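Local structure of amidase (Bacillus anthracis, 5EWQ) at residues Asp79-Ile91 and Gly185-Ile197. The protein probably hydrolyses carboxylic acid amides to the free acid and ammonia, as a member of the amidase family to which glutamyl-tRNA(Gln) amidotransferase subunit A also belongs. Residues are numbered along the deposited sequence; the frame is centred on the assembly and turned at random.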
# COMPACT_ATOMS: atom_id res chain seq x y z
N ASP A 79 11.18 1.42 -15.00
CA ASP A 79 10.81 2.40 -13.98
C ASP A 79 11.61 3.69 -14.12
O ASP A 79 11.05 4.78 -14.01
CB ASP A 79 11.00 1.82 -12.58
CG ASP A 79 10.48 2.74 -11.49
OD1 ASP A 79 9.26 2.72 -11.23
OD2 ASP A 79 11.29 3.49 -10.90
N GLN A 80 12.91 3.57 -14.37
CA GLN A 80 13.76 4.74 -14.53
C GLN A 80 14.15 4.95 -15.99
O GLN A 80 14.80 5.94 -16.34
CB GLN A 80 15.02 4.60 -13.66
CG GLN A 80 14.73 4.51 -12.17
CD GLN A 80 13.98 5.72 -11.64
OE1 GLN A 80 14.37 6.86 -11.89
NE2 GLN A 80 12.89 5.48 -10.91
N ASN A 81 13.75 4.01 -16.84
CA ASN A 81 13.94 4.15 -18.28
C ASN A 81 12.73 3.63 -19.04
O ASN A 81 11.76 3.17 -18.44
CB ASN A 81 15.21 3.42 -18.73
CG ASN A 81 16.47 4.08 -18.24
OD1 ASN A 81 16.90 5.11 -18.78
ND2 ASN A 81 17.09 3.51 -17.21
N GLY A 82 12.79 3.69 -20.37
CA GLY A 82 11.69 3.26 -21.20
C GLY A 82 10.44 4.06 -20.93
O GLY A 82 10.42 5.28 -21.10
N ILE A 83 9.38 3.38 -20.49
CA ILE A 83 8.12 4.03 -20.16
C ILE A 83 8.30 4.94 -18.94
O ILE A 83 7.56 5.90 -18.76
CB ILE A 83 7.00 3.00 -19.91
CG1 ILE A 83 5.63 3.69 -19.85
CG2 ILE A 83 7.27 2.19 -18.65
CD1 ILE A 83 5.23 4.37 -21.14
N THR A 84 9.31 4.62 -18.13
CA THR A 84 9.70 5.43 -16.97
C THR A 84 8.53 5.74 -16.05
O THR A 84 8.06 6.88 -15.98
CB THR A 84 10.36 6.76 -17.42
OG1 THR A 84 11.20 6.52 -18.55
CG2 THR A 84 11.18 7.36 -16.29
N LEU A 85 8.05 4.72 -15.34
CA LEU A 85 6.92 4.88 -14.43
C LEU A 85 7.31 5.70 -13.20
O LEU A 85 6.46 6.35 -12.59
CB LEU A 85 6.39 3.51 -14.00
CG LEU A 85 5.95 2.58 -15.13
CD1 LEU A 85 5.45 1.25 -14.57
CD2 LEU A 85 4.87 3.24 -15.99
N ASN A 86 8.60 5.65 -12.86
CA ASN A 86 9.14 6.39 -11.71
C ASN A 86 8.36 6.09 -10.43
O ASN A 86 7.74 6.98 -9.85
CB ASN A 86 9.13 7.89 -12.00
CG ASN A 86 10.01 8.67 -11.03
OD1 ASN A 86 10.92 8.11 -10.42
ND2 ASN A 86 9.73 9.96 -10.89
N SER A 87 8.40 4.84 -10.00
CA SER A 87 7.66 4.41 -8.82
C SER A 87 8.58 3.92 -7.72
O SER A 87 8.12 3.55 -6.63
CB SER A 87 6.66 3.31 -9.20
OG SER A 87 7.34 2.15 -9.66
N VAL A 88 9.88 3.91 -7.99
CA VAL A 88 10.86 3.45 -7.02
C VAL A 88 11.75 4.60 -6.55
O VAL A 88 12.38 5.28 -7.35
CB VAL A 88 11.75 2.34 -7.61
CG1 VAL A 88 12.79 1.90 -6.59
CG2 VAL A 88 10.90 1.16 -8.05
N THR A 89 11.78 4.81 -5.23
CA THR A 89 12.61 5.86 -4.65
C THR A 89 13.99 5.34 -4.28
O THR A 89 15.00 6.00 -4.53
CB THR A 89 11.96 6.48 -3.40
OG1 THR A 89 11.59 5.43 -2.49
CG2 THR A 89 10.72 7.28 -3.78
N GLU A 90 14.03 4.17 -3.67
CA GLU A 90 15.28 3.62 -3.18
C GLU A 90 15.48 2.16 -3.58
O GLU A 90 14.51 1.42 -3.76
CB GLU A 90 15.35 3.74 -1.65
CG GLU A 90 16.73 4.11 -1.13
CD GLU A 90 17.09 5.56 -1.43
OE1 GLU A 90 18.29 5.83 -1.66
OE2 GLU A 90 16.18 6.41 -1.43
N ILE A 91 16.73 1.76 -3.73
CA ILE A 91 17.08 0.38 -4.03
C ILE A 91 18.15 -0.11 -3.06
O ILE A 91 19.18 0.55 -2.88
CB ILE A 91 17.59 0.21 -5.48
CG1 ILE A 91 16.43 0.36 -6.47
CG2 ILE A 91 18.25 -1.15 -5.66
CD1 ILE A 91 15.39 -0.73 -6.36
N GLY A 185 8.54 15.26 -3.82
CA GLY A 185 9.67 16.15 -4.05
C GLY A 185 10.99 15.41 -4.04
O GLY A 185 12.02 15.94 -4.45
N LYS A 186 10.96 14.17 -3.56
CA LYS A 186 12.17 13.35 -3.44
C LYS A 186 12.55 12.69 -4.76
O LYS A 186 13.70 12.77 -5.20
CB LYS A 186 11.98 12.29 -2.36
CG LYS A 186 13.16 11.35 -2.20
CD LYS A 186 12.83 10.23 -1.23
CE LYS A 186 14.02 9.31 -1.01
NZ LYS A 186 13.69 8.20 -0.08
N LYS A 187 11.59 12.03 -5.39
CA LYS A 187 11.86 11.25 -6.60
C LYS A 187 11.16 11.82 -7.83
O LYS A 187 11.69 11.76 -8.94
CB LYS A 187 11.45 9.79 -6.40
CG LYS A 187 12.02 8.85 -7.44
CD LYS A 187 13.54 8.89 -7.44
CE LYS A 187 14.12 8.05 -8.57
NZ LYS A 187 13.75 8.58 -9.90
N GLY A 188 9.96 12.36 -7.64
CA GLY A 188 9.21 12.93 -8.74
C GLY A 188 7.82 12.35 -8.87
O GLY A 188 7.24 11.87 -7.90
N GLN A 189 7.29 12.37 -10.09
CA GLN A 189 5.92 11.93 -10.34
C GLN A 189 5.81 10.45 -10.66
O GLN A 189 6.54 9.93 -11.50
CB GLN A 189 5.31 12.74 -11.49
CG GLN A 189 3.92 12.29 -11.90
CD GLN A 189 2.89 12.53 -10.81
OE1 GLN A 189 2.69 13.66 -10.37
NE2 GLN A 189 2.23 11.46 -10.37
N ASN A 190 4.90 9.77 -9.97
CA ASN A 190 4.60 8.37 -10.25
C ASN A 190 3.64 8.27 -11.43
O ASN A 190 2.68 9.04 -11.53
CB ASN A 190 3.98 7.70 -9.02
CG ASN A 190 4.23 6.21 -8.97
OD1 ASN A 190 4.69 5.69 -7.95
ND2 ASN A 190 3.91 5.51 -10.05
N LEU A 191 3.90 7.33 -12.33
CA LEU A 191 3.04 7.13 -13.49
C LEU A 191 2.29 5.80 -13.43
O LEU A 191 2.82 4.80 -12.95
CB LEU A 191 3.85 7.21 -14.78
CG LEU A 191 4.56 8.55 -15.04
CD1 LEU A 191 5.24 8.53 -16.40
CD2 LEU A 191 3.59 9.71 -14.92
N ASN A 192 1.05 5.80 -13.90
CA ASN A 192 0.22 4.60 -13.91
C ASN A 192 0.59 3.71 -15.08
O ASN A 192 0.49 4.12 -16.24
CB ASN A 192 -1.26 4.98 -13.97
CG ASN A 192 -2.18 3.81 -13.65
OD1 ASN A 192 -1.96 2.68 -14.11
ND2 ASN A 192 -3.23 4.07 -12.87
N PRO A 193 1.03 2.47 -14.79
CA PRO A 193 1.50 1.51 -15.79
C PRO A 193 0.45 1.14 -16.84
O PRO A 193 0.80 0.60 -17.89
CB PRO A 193 1.88 0.28 -14.95
CG PRO A 193 1.14 0.44 -13.67
CD PRO A 193 1.10 1.92 -13.42
N TYR A 194 -0.82 1.41 -16.55
CA TYR A 194 -1.89 1.10 -17.49
C TYR A 194 -2.16 2.26 -18.45
O TYR A 194 -2.97 2.15 -19.37
CB TYR A 194 -3.17 0.73 -16.74
CG TYR A 194 -3.12 -0.64 -16.12
CD1 TYR A 194 -3.50 -1.76 -16.84
CD2 TYR A 194 -2.69 -0.82 -14.81
CE1 TYR A 194 -3.46 -3.02 -16.28
CE2 TYR A 194 -2.65 -2.08 -14.24
CZ TYR A 194 -3.03 -3.17 -14.98
OH TYR A 194 -2.99 -4.43 -14.42
N GLY A 195 -1.48 3.38 -18.22
CA GLY A 195 -1.63 4.55 -19.07
C GLY A 195 -1.06 5.80 -18.43
O GLY A 195 -1.79 6.57 -17.80
N PRO A 196 0.26 6.01 -18.59
CA PRO A 196 0.97 7.17 -18.03
C PRO A 196 0.33 8.49 -18.45
O PRO A 196 -0.16 8.60 -19.57
CB PRO A 196 2.37 7.04 -18.62
CG PRO A 196 2.52 5.58 -18.89
CD PRO A 196 1.16 5.11 -19.32
N ILE A 197 0.31 9.46 -17.54
CA ILE A 197 -0.31 10.78 -17.75
C ILE A 197 -1.82 10.68 -17.95
O ILE A 197 -2.59 11.41 -17.32
CB ILE A 197 0.32 11.52 -18.95
CG1 ILE A 197 1.83 11.66 -18.77
CG2 ILE A 197 -0.32 12.89 -19.12
CD1 ILE A 197 2.23 12.44 -17.54
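Lys187 reaches across to Gln80 and Asn86, and the trio illustrates how a buried ammonium group can be held by amide oxygens. CG of Lys187 lies anti to the backbone N (chi1 -165°), and bends at chi2 and chi4 then take CE past Val88 O and bring NZ to donate to Gln80 OE1 at 2.7 Å and to Asn86 OD1 at 2.9 Å. Both oxygens are met from about 30° off their carbonyl planes. Lower down the same chain, CB of Lys187 packs on CG2 of Thr89.

Asn86 works at both ends of its amide. While OD1 takes the lysine, ND2 points into the backbone of 187-189, giving a nearly straight but weak bond of 3.3 Å to Lys187 O and a more bent, weak one to Gln189 O. ND2 thus bridges the carbonyls of the two residues that flank Gly188 in sequence.

Leu85 supplies the main-chain link and the apolar end. Its O accepts from Leu191 N at 2.8 Å, and its CD1 lies 3.7 Å from Pro193 CB, with Thr210 of helix 206-213 nearby. Beyond it, Ile83 CD1 touches Pro196 CG.

The arrangement joins the loop after helix 64-79 to the turn and second strand of the small 183-184/188-189 hairpin and the loop that follows it, packing this hairpin against 88-91, an outermost strand of the mixed-sheet core of the amidase family.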